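Local coordinates for translation initiation factor eif-2b-like protein (Chaetomium thermophilum, PDB 4ZEO) that probably acts in translation initiation as the delta subunit of eIF2B, the decameric GDP-GTP exchange factor for eIF2, at residues 280-290 with 306-316; 386-397 with 433-441. All coordinates share one frame; numbering follows the deposited sequence.

Contact 1. Residues 280-290 with 306-316; sequences INDGDTIVTYG and GKSFNVTVLDD
Y289 lies across the backbone of 314-316: its CG is anti to the backbone N (chi1 179°), which carries the ring across to the chain just past the end of strand 310-314. Y289 CE1 comes within 3.5 Å of D315 C, OH reaches the CB of D316, and L314 CB sits at the ring edge, in plane. The hydroxyl is hydrogen-bonded to the carbonyl of S372, so a phenylalanine here would probably keep the ring packing but leave that carbonyl without its tyrosine partner.

At the other end, D282 OD1 takes two donors from S308: the backbone N at 2.6 Å, nearly straight (175°), and OG from above the carboxylate plane. G283 N returns a bond to S308 O. K307, extended beyond CG, carries NZ to the carbonyl oxygen of I280, and NZ also bonds water 1 and A277 O. I280 CG2 lies over one face of the F309 ring, 4.1 Å from its centroid, a CH-pi contact.

Between these ends, hydrogen bonds of parallel pairing alternate from N310 N to D284 O through G290 N to L314 O, with strand axes 4.6 Å apart at 19°. The strands close a beta-alpha-beta unit: helix 293-304 packs on I280, T288 and F309, helix 374-384 on Y289 and L314, while strands 354-358 and 336-338 continue the sheet beyond 285-289 and 310-314 respectively.

Contact 2. Residues 386-397 with 433-441; sequences AKVIVLCETINF and YITGVITEI
T394 holds OG1 between its backbone N and carbonyl carbon (chi1 59°), and E440, with CG in the equivalent position (chi1 76°) and a bend at chi2, folds its carboxylate back to meet it. The two side chains cross at about a right angle. E440 OE1 receives T394 N on its syn lone pair at 2.8 Å, whereas OE2 is approached by T394 OG1 from above the carboxylate plane. Two bonds to one residue thus fix the carboxylate's rotation; water 2 joins OE2 to I395 N, and R264 also bonds T394 OG1. T439 OG1 accepts from I441 N, an ST turn.

At the opposite end, T435 OG1 takes V388 N at 2.9 Å in an almost linear bond (178°). V388 O accepts from both T435 N and G436 N, so this threonine grips V388 by side chain and backbone.

Between these polar ends, hydrogen bonds of parallel pairing, V390 N to G436 O, I438 N to V390 O and C392 N to I438 O, join the strands. I438 CD1 lies 3.9 Å from I389 CG2, while its CB meets L391 CD2. On the other face V390 CG2 meets I434 CG2 at 3.6 Å. Beyond the strands, the F397 ring has V437 CG1 at its edge, with F397 CZ 3.7 Å from T439 CG2.

Helix 246-277 packs on L391 and I438, and helix 374-384 on V388. A parallel sheet in the order 3-2-1-4-5-6 with helices packed on it is consistent with a Rossmann-like domain, here with 436-438 as one of the two outer strands within this chain.

In the fold
Contacts 1 and 2 belong to one parallel six-stranded sheet, ordered 336-338, 310-314, 285-289, 354-358, 387-391, 436-438. Their centres are about 17 Å apart and their nearest atoms about 7 Å, so they do not touch; strand 354-358 lies between them, bonded to 285-289 on one side and 387-391 on the other. They follow in series along the chain. Contact 1 closes over the single helix 293-304, whereas contact 2 spans 35 residues containing no modelled helix, part of them unmodelled. Helix 374-384 packs against both. All four segments belong to the part of the chain shared by the eIF2B alpha/beta/delta family, consistent with a common Rossmann-like core in this eIF2B subunit.

Contact 1. Residues 280-290 with 306-316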
loop_
_atom_site.group_PDB
_atom_site.type_symbol
_atom_site.label_atom_id
_atom_site.label_comp_id
_atom_site.label_asym_id
_atom_site.label_seq_id
_atom_site.Cartn_x
_atom_site.Cartn_y
_atom_site.Cartn_z
ATOM N N ILE A 280 3.281 -20.174 4.992
ATOM C CA ILE A 280 2.117 -21.041 5.035
ATOM C C ILE A 280 2.470 -22.485 4.724
ATOM O O ILE A 280 3.192 -22.762 3.785
ATOM C CB ILE A 280 1.029 -20.521 4.103
ATOM C CG1 ILE A 280 0.631 -19.116 4.565
ATOM C CG2 ILE A 280 -0.179 -21.457 4.098
ATOM C CD1 ILE A 280 -0.342 -18.442 3.690
ATOM N N ASN A 281 1.954 -23.401 5.535
ATOM C CA ASN A 281 2.287 -24.815 5.415
ATOM C C ASN A 281 1.032 -25.652 5.402
ATOM O O ASN A 281 -0.025 -25.168 5.792
ATOM C CB ASN A 281 3.164 -25.243 6.585
ATOM C CG ASN A 281 4.515 -24.589 6.561
ATOM O OD1 ASN A 281 5.270 -24.715 5.601
ATOM N ND2 ASN A 281 4.790 -23.800 7.589
ATOM N N ASP A 282 1.150 -26.911 5.000
ATOM C CA ASP A 282 -0.021 -27.780 4.927
ATOM C C ASP A 282 -0.616 -27.981 6.316
ATOM O O ASP A 282 0.102 -28.261 7.276
ATOM C CB ASP A 282 0.346 -29.135 4.329
ATOM C CG ASP A 282 0.034 -29.224 2.863
ATOM O OD1 ASP A 282 -0.890 -28.521 2.422
ATOM O OD2 ASP A 282 0.696 -30.007 2.153
ATOM N N GLY A 283 -1.935 -27.854 6.408
ATOM C CA GLY A 283 -2.641 -27.999 7.672
ATOM C C GLY A 283 -2.740 -26.740 8.523
ATOM O O GLY A 283 -3.265 -26.786 9.628
ATOM N N ASP A 284 -2.249 -25.614 8.014
ATOM C CA ASP A 284 -2.299 -24.353 8.763
ATOM C C ASP A 284 -3.710 -23.790 8.822
ATOM O O ASP A 284 -4.545 -24.024 7.941
ATOM C CB ASP A 284 -1.378 -23.290 8.121
ATOM C CG ASP A 284 0.080 -23.404 8.558
ATOM O OD1 ASP A 284 0.906 -22.583 8.086
ATOM O OD2 ASP A 284 0.416 -24.319 9.341
ATOM N N THR A 285 -3.970 -23.017 9.862
ATOM C CA THR A 285 -5.162 -22.200 9.881
ATOM C C THR A 285 -4.734 -20.762 9.904
ATOM O O THR A 285 -3.957 -20.341 10.738
ATOM C CB THR A 285 -6.088 -22.499 11.061
ATOM O OG1 THR A 285 -6.407 -23.902 11.078
ATOM C CG2 THR A 285 -7.372 -21.705 10.903
ATOM N N ILE A 286 -5.238 -20.013 8.951
ATOM C CA ILE A 286 -4.880 -18.618 8.788
ATOM C C ILE A 286 -6.042 -17.727 9.169
ATOM O O ILE A 286 -7.182 -18.015 8.805
ATOM C CB ILE A 286 -4.475 -18.296 7.326
ATOM C CG1 ILE A 286 -3.492 -19.348 6.792
ATOM C CG2 ILE A 286 -3.919 -16.901 7.241
ATOM C CD1 ILE A 286 -2.117 -19.240 7.394
ATOM N N VAL A 287 -5.752 -16.657 9.903
ATOM C CA VAL A 287 -6.762 -15.672 10.241
ATOM C C VAL A 287 -6.429 -14.335 9.576
ATOM O O VAL A 287 -5.270 -13.919 9.516
ATOM C CB VAL A 287 -6.889 -15.482 11.766
ATOM C CG1 VAL A 287 -8.001 -14.472 12.075
ATOM C CG2 VAL A 287 -7.169 -16.834 12.456
ATOM N N THR A 288 -7.428 -13.686 8.997
ATOM C CA THR A 288 -7.196 -12.347 8.495
ATOM C C THR A 288 -8.453 -11.515 8.701
ATOM O O THR A 288 -9.509 -12.056 9.079
ATOM C CB THR A 288 -6.742 -12.344 7.020
ATOM O OG1 THR A 288 -6.164 -11.068 6.725
ATOM C CG2 THR A 288 -7.909 -12.627 6.071
ATOM N N TYR A 289 -8.312 -10.200 8.516
ATOM C CA TYR A 289 -9.389 -9.243 8.765
ATOM C C TYR A 289 -9.676 -8.380 7.539
ATOM O O TYR A 289 -8.798 -7.674 7.039
ATOM C CB TYR A 289 -9.020 -8.362 9.955
ATOM C CG TYR A 289 -10.026 -7.308 10.332
ATOM C CD1 TYR A 289 -11.283 -7.658 10.819
ATOM C CD2 TYR A 289 -9.724 -5.957 10.201
ATOM C CE1 TYR A 289 -12.207 -6.692 11.181
ATOM C CE2 TYR A 289 -10.638 -4.985 10.553
ATOM C CZ TYR A 289 -11.879 -5.358 11.052
ATOM O OH TYR A 289 -12.794 -4.388 11.417
ATOM N N GLY A 290 -10.921 -8.428 7.072
ATOM C CA GLY A 290 -11.340 -7.673 5.915
ATOM C C GLY A 290 -10.638 -8.177 4.679
ATOM O O GLY A 290 -10.193 -9.324 4.632
ATOM N N GLY A 306 -0.015 -25.562 -4.084
ATOM C CA GLY A 306 -0.539 -26.883 -3.777
ATOM C C GLY A 306 -0.836 -27.099 -2.304
ATOM O O GLY A 306 -1.221 -28.187 -1.898
ATOM N N LYS A 307 -0.664 -26.058 -1.499
ATOM C CA LYS A 307 -0.872 -26.162 -0.061
ATOM C C LYS A 307 -2.345 -26.213 0.304
ATOM O O LYS A 307 -3.181 -25.559 -0.309
ATOM C CB LYS A 307 -0.181 -24.994 0.640
ATOM C CG LYS A 307 1.298 -24.937 0.289
ATOM C CD LYS A 307 1.998 -23.865 1.026
ATOM C CE LYS A 307 3.394 -23.658 0.507
ATOM N NZ LYS A 307 4.162 -22.781 1.431
ATOM N N SER A 308 -2.654 -27.012 1.310
ATOM C CA SER A 308 -4.012 -27.124 1.811
ATOM C C SER A 308 -4.088 -26.554 3.219
ATOM O O SER A 308 -3.386 -26.988 4.133
ATOM C CB SER A 308 -4.469 -28.579 1.786
ATOM O OG SER A 308 -3.781 -29.340 2.759
ATOM N N PHE A 309 -4.942 -25.554 3.378
ATOM C CA PHE A 309 -5.001 -24.813 4.618
ATOM C C PHE A 309 -6.376 -24.197 4.777
ATOM O O PHE A 309 -7.163 -24.140 3.830
ATOM C CB PHE A 309 -3.912 -23.742 4.652
ATOM C CG PHE A 309 -3.905 -22.837 3.445
ATOM C CD1 PHE A 309 -3.216 -23.184 2.301
ATOM C CD2 PHE A 309 -4.568 -21.619 3.470
ATOM C CE1 PHE A 309 -3.216 -22.355 1.200
ATOM C CE2 PHE A 309 -4.563 -20.786 2.361
ATOM C CZ PHE A 309 -3.885 -21.160 1.234
ATOM N N ASN A 310 -6.658 -23.750 5.988
ATOM C CA ASN A 310 -7.929 -23.141 6.312
ATOM C C ASN A 310 -7.774 -21.660 6.507
ATOM O O ASN A 310 -6.727 -21.189 6.959
ATOM C CB ASN A 310 -8.513 -23.778 7.557
ATOM C CG ASN A 310 -8.984 -25.194 7.309
ATOM O OD1 ASN A 310 -9.570 -25.493 6.271
ATOM N ND2 ASN A 310 -8.750 -26.071 8.270
ATOM N N VAL A 311 -8.792 -20.912 6.112
ATOM C CA VAL A 311 -8.768 -19.475 6.323
ATOM C C VAL A 311 -9.999 -19.004 7.077
ATOM O O VAL A 311 -11.129 -19.392 6.764
ATOM C CB VAL A 311 -8.632 -18.722 4.984
ATOM C CG1 VAL A 311 -8.756 -17.237 5.193
ATOM C CG2 VAL A 311 -7.302 -19.069 4.330
ATOM N N THR A 312 -9.767 -18.195 8.096
ATOM C CA THR A 312 -10.839 -17.544 8.809
ATOM C C THR A 312 -10.799 -16.085 8.426
ATOM O O THR A 312 -9.776 -15.427 8.561
ATOM C CB THR A 312 -10.715 -17.713 10.350
ATOM O OG1 THR A 312 -10.956 -19.079 10.701
ATOM C CG2 THR A 312 -11.731 -16.833 11.084
ATOM N N VAL A 313 -11.910 -15.591 7.900
ATOM C CA VAL A 313 -11.998 -14.192 7.521
ATOM C C VAL A 313 -12.947 -13.458 8.440
ATOM O O VAL A 313 -14.134 -13.772 8.516
ATOM C CB VAL A 313 -12.441 -14.022 6.055
ATOM C CG1 VAL A 313 -12.474 -12.549 5.687
ATOM C CG2 VAL A 313 -11.483 -14.765 5.135
ATOM N N LEU A 314 -12.397 -12.477 9.140
ATOM C CA LEU A 314 -13.154 -11.669 10.074
ATOM C C LEU A 314 -13.482 -10.357 9.369
ATOM O O LEU A 314 -12.776 -9.987 8.423
ATOM C CB LEU A 314 -12.340 -11.433 11.346
ATOM C CG LEU A 314 -11.872 -12.652 12.160
ATOM C CD1 LEU A 314 -10.833 -12.248 13.193
ATOM C CD2 LEU A 314 -13.027 -13.306 12.856
ATOM N N ASP A 315 -14.550 -9.662 9.767
ATOM C CA ASP A 315 -14.887 -8.444 9.042
ATOM C C ASP A 315 -15.366 -7.307 9.919
ATOM O O ASP A 315 -15.605 -7.476 11.117
ATOM C CB ASP A 315 -15.962 -8.718 7.987
ATOM C CG ASP A 315 -15.652 -8.047 6.639
ATOM O OD1 ASP A 315 -16.317 -8.413 5.652
ATOM O OD2 ASP A 315 -14.770 -7.150 6.567
ATOM N N ASP A 316 -15.457 -6.134 9.300
ATOM C CA ASP A 316 -16.117 -4.967 9.863
ATOM C C ASP A 316 -17.549 -5.019 9.330
ATOM O O ASP A 316 -17.745 -5.001 8.116
ATOM C CB ASP A 316 -15.388 -3.686 9.431
ATOM C CG ASP A 316 -15.975 -2.411 10.036
ATOM O OD1 ASP A 316 -17.189 -2.334 10.316
ATOM O OD2 ASP A 316 -15.207 -1.448 10.191
HETATM O O HOH W 1 6.334 -23.481 2.802
#

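Contact 2. Residues 386-397 with 433-441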
loop_
_atom_site.group_PDB
_atom_site.type_symbol
_atom_site.label_atom_id
_atom_site.label_comp_id
_atom_site.label_asym_id
_atom_site.label_seq_id
_atom_site.Cartn_x
_atom_site.Cartn_y
_atom_site.Cartn_z
ATOM N N ALA A 386 -0.625 -16.538 19.321
ATOM C CA ALA A 386 -0.632 -16.699 17.884
ATOM C C ALA A 386 0.303 -15.697 17.185
ATOM O O ALA A 386 0.465 -14.564 17.646
ATOM C CB ALA A 386 -2.058 -16.562 17.356
ATOM N N LYS A 387 0.911 -16.116 16.075
ATOM C CA LYS A 387 1.769 -15.232 15.311
ATOM C C LYS A 387 0.960 -14.160 14.568
ATOM O O LYS A 387 -0.082 -14.443 13.960
ATOM C CB LYS A 387 2.603 -16.035 14.305
ATOM C CG LYS A 387 4.024 -16.304 14.749
ATOM C CD LYS A 387 4.895 -16.865 13.612
ATOM C CE LYS A 387 4.581 -18.301 13.268
ATOM N NZ LYS A 387 5.126 -19.219 14.313
ATOM N N VAL A 388 1.449 -12.925 14.592
ATOM C CA VAL A 388 0.789 -11.863 13.853
ATOM C C VAL A 388 1.795 -11.361 12.831
ATOM O O VAL A 388 2.821 -10.780 13.180
ATOM C CB VAL A 388 0.275 -10.724 14.779
ATOM C CG1 VAL A 388 -0.320 -9.552 13.962
ATOM C CG2 VAL A 388 -0.757 -11.261 15.760
ATOM N N ILE A 389 1.510 -11.645 11.566
ATOM C CA ILE A 389 2.385 -11.278 10.459
ATOM C C ILE A 389 1.763 -10.182 9.662
ATOM O O ILE A 389 0.635 -10.318 9.150
ATOM C CB ILE A 389 2.672 -12.473 9.528
ATOM C CG1 ILE A 389 3.171 -13.652 10.367
ATOM C CG2 ILE A 389 3.713 -12.117 8.470
ATOM C CD1 ILE A 389 3.706 -14.799 9.546
ATOM N N VAL A 390 2.504 -9.087 9.550
ATOM C CA VAL A 390 2.040 -7.940 8.791
ATOM C C VAL A 390 2.789 -7.871 7.472
ATOM O O VAL A 390 4.017 -7.978 7.442
ATOM C CB VAL A 390 2.228 -6.629 9.568
ATOM C CG1 VAL A 390 1.986 -5.416 8.650
ATOM C CG2 VAL A 390 1.330 -6.604 10.797
ATOM N N LEU A 391 2.032 -7.721 6.391
ATOM C CA LEU A 391 2.566 -7.634 5.022
ATOM C C LEU A 391 2.486 -6.203 4.521
ATOM O O LEU A 391 1.407 -5.597 4.516
ATOM C CB LEU A 391 1.794 -8.541 4.083
ATOM C CG LEU A 391 1.575 -9.986 4.545
ATOM C CD1 LEU A 391 0.691 -10.766 3.556
ATOM C CD2 LEU A 391 2.924 -10.679 4.745
ATOM N N CYS A 392 3.626 -5.640 4.133
ATOM C CA CYS A 392 3.638 -4.241 3.734
ATOM C C CYS A 392 4.855 -3.865 2.868
ATOM O O CYS A 392 5.982 -4.281 3.142
ATOM C CB CYS A 392 3.578 -3.384 5.015
ATOM S SG CYS A 392 3.282 -1.635 4.805
ATOM N N GLU A 393 4.629 -3.014 1.875
ATOM C CA GLU A 393 5.700 -2.539 0.999
ATOM C C GLU A 393 6.515 -1.503 1.766
ATOM O O GLU A 393 5.966 -0.753 2.563
ATOM C CB GLU A 393 5.124 -1.930 -0.296
ATOM C CG GLU A 393 4.290 -2.900 -1.120
ATOM C CD GLU A 393 2.787 -2.938 -0.739
ATOM O OE1 GLU A 393 2.396 -2.498 0.379
ATOM O OE2 GLU A 393 1.991 -3.410 -1.580
ATOM N N THR A 394 7.808 -1.431 1.484
ATOM C CA THR A 394 8.701 -0.523 2.200
ATOM C C THR A 394 8.308 0.930 1.995
ATOM O O THR A 394 8.525 1.754 2.877
ATOM C CB THR A 394 10.186 -0.690 1.763
ATOM O OG1 THR A 394 10.314 -0.442 0.360
ATOM C CG2 THR A 394 10.674 -2.062 2.064
ATOM N N ILE A 395 7.730 1.232 0.834
ATOM C CA ILE A 395 7.340 2.606 0.457
ATOM C C ILE A 395 6.233 3.166 1.397
ATOM O O ILE A 395 6.037 4.368 1.497
ATOM C CB ILE A 395 6.860 2.653 -1.041
ATOM C CG1 ILE A 395 6.812 4.075 -1.598
ATOM C CG2 ILE A 395 5.488 1.993 -1.221
ATOM C CD1 ILE A 395 8.116 4.631 -2.033
ATOM N N ASN A 396 5.537 2.265 2.084
ATOM C CA ASN A 396 4.502 2.612 3.048
ATOM C C ASN A 396 5.072 2.956 4.446
ATOM O O ASN A 396 4.337 3.409 5.312
ATOM C CB ASN A 396 3.485 1.463 3.170
ATOM C CG ASN A 396 2.572 1.337 1.946
ATOM O OD1 ASN A 396 2.051 2.328 1.444
ATOM N ND2 ASN A 396 2.395 0.119 1.459
ATOM N N PHE A 397 6.358 2.696 4.669
ATOM C CA PHE A 397 7.004 3.043 5.935
ATOM C C PHE A 397 7.274 4.523 6.056
ATOM O O PHE A 397 7.583 5.206 5.075
ATOM C CB PHE A 397 8.331 2.302 6.114
ATOM C CG PHE A 397 8.180 0.858 6.484
ATOM C CD1 PHE A 397 7.487 -0.008 5.652
ATOM C CD2 PHE A 397 8.786 0.349 7.617
ATOM C CE1 PHE A 397 7.353 -1.345 5.965
ATOM C CE2 PHE A 397 8.670 -0.991 7.943
ATOM C CZ PHE A 397 7.948 -1.844 7.111
ATOM N N TYR A 433 2.017 -5.808 19.334
ATOM C CA TYR A 433 1.053 -6.805 18.879
ATOM C C TYR A 433 1.396 -7.336 17.509
ATOM O O TYR A 433 0.566 -8.008 16.872
ATOM C CB TYR A 433 -0.376 -6.243 18.876
ATOM C CG TYR A 433 -0.752 -5.611 20.193
ATOM C CD1 TYR A 433 -0.894 -6.388 21.356
ATOM C CD2 TYR A 433 -1.000 -4.245 20.281
ATOM C CE1 TYR A 433 -1.239 -5.812 22.551
ATOM C CE2 TYR A 433 -1.352 -3.663 21.485
ATOM C CZ TYR A 433 -1.472 -4.450 22.608
ATOM O OH TYR A 433 -1.807 -3.869 23.791
ATOM N N ILE A 434 2.590 -6.993 17.026
ATOM C CA ILE A 434 3.053 -7.492 15.739
ATOM C C ILE A 434 4.289 -8.371 15.910
ATOM O O ILE A 434 5.302 -7.931 16.438
ATOM C CB ILE A 434 3.349 -6.334 14.769
ATOM C CG1 ILE A 434 2.110 -5.446 14.622
ATOM C CG2 ILE A 434 3.813 -6.859 13.406
ATOM C CD1 ILE A 434 2.400 -4.057 14.064
ATOM N N THR A 435 4.183 -9.628 15.487
ATOM C CA THR A 435 5.291 -10.575 15.548
ATOM C C THR A 435 6.387 -10.188 14.562
ATOM O O THR A 435 7.563 -10.163 14.891
ATOM C CB THR A 435 4.824 -12.013 15.245
ATOM O OG1 THR A 435 3.783 -12.384 16.159
ATOM C CG2 THR A 435 5.983 -13.014 15.370
ATOM N N GLY A 436 5.995 -9.903 13.331
ATOM C CA GLY A 436 6.958 -9.510 12.333
ATOM C C GLY A 436 6.299 -8.916 11.120
ATOM O O GLY A 436 5.104 -9.121 10.889
ATOM N N VAL A 437 7.091 -8.177 10.347
ATOM C CA VAL A 437 6.620 -7.563 9.117
ATOM C C VAL A 437 7.374 -8.126 7.905
ATOM O O VAL A 437 8.600 -8.153 7.891
ATOM C CB VAL A 437 6.831 -6.039 9.136
ATOM C CG1 VAL A 437 6.234 -5.399 7.858
ATOM C CG2 VAL A 437 6.187 -5.447 10.357
ATOM N N ILE A 438 6.652 -8.549 6.881
ATOM C CA ILE A 438 7.310 -8.984 5.660
ATOM C C ILE A 438 7.184 -7.891 4.577
ATOM O O ILE A 438 6.079 -7.502 4.208
ATOM C CB ILE A 438 6.710 -10.288 5.129
ATOM C CG1 ILE A 438 6.899 -11.422 6.127
ATOM C CG2 ILE A 438 7.335 -10.669 3.783
ATOM C CD1 ILE A 438 6.266 -12.732 5.650
ATOM N N THR A 439 8.324 -7.447 4.038
ATOM C CA THR A 439 8.370 -6.430 2.995
ATOM C C THR A 439 8.981 -7.057 1.750
ATOM O O THR A 439 9.239 -8.257 1.729
ATOM C CB THR A 439 9.196 -5.170 3.380
ATOM O OG1 THR A 439 10.599 -5.472 3.347
ATOM C CG2 THR A 439 8.801 -4.622 4.756
ATOM N N GLU A 440 9.106 -6.274 0.682
ATOM C CA GLU A 440 9.733 -6.748 -0.539
ATOM C C GLU A 440 11.274 -6.904 -0.389
ATOM O O GLU A 440 11.935 -7.430 -1.295
ATOM C CB GLU A 440 9.387 -5.818 -1.713
ATOM C CG GLU A 440 10.130 -4.483 -1.755
ATOM C CD GLU A 440 9.410 -3.350 -1.068
ATOM O OE1 GLU A 440 8.610 -3.608 -0.152
ATOM O OE2 GLU A 440 9.634 -2.182 -1.458
ATOM N N ILE A 441 11.851 -6.413 0.714
ATOM C CA ILE A 441 13.291 -6.524 0.919
ATOM C C ILE A 441 13.701 -7.973 1.190
ATOM O O ILE A 441 13.189 -8.590 2.094
ATOM C CB ILE A 441 13.800 -5.650 2.056
ATOM C CG1 ILE A 441 13.397 -4.194 1.839
ATOM C CG2 ILE A 441 15.323 -5.795 2.183
ATOM C CD1 ILE A 441 13.775 -3.661 0.490
HETATM O O HOH W 2 7.772 -0.560 -1.754
#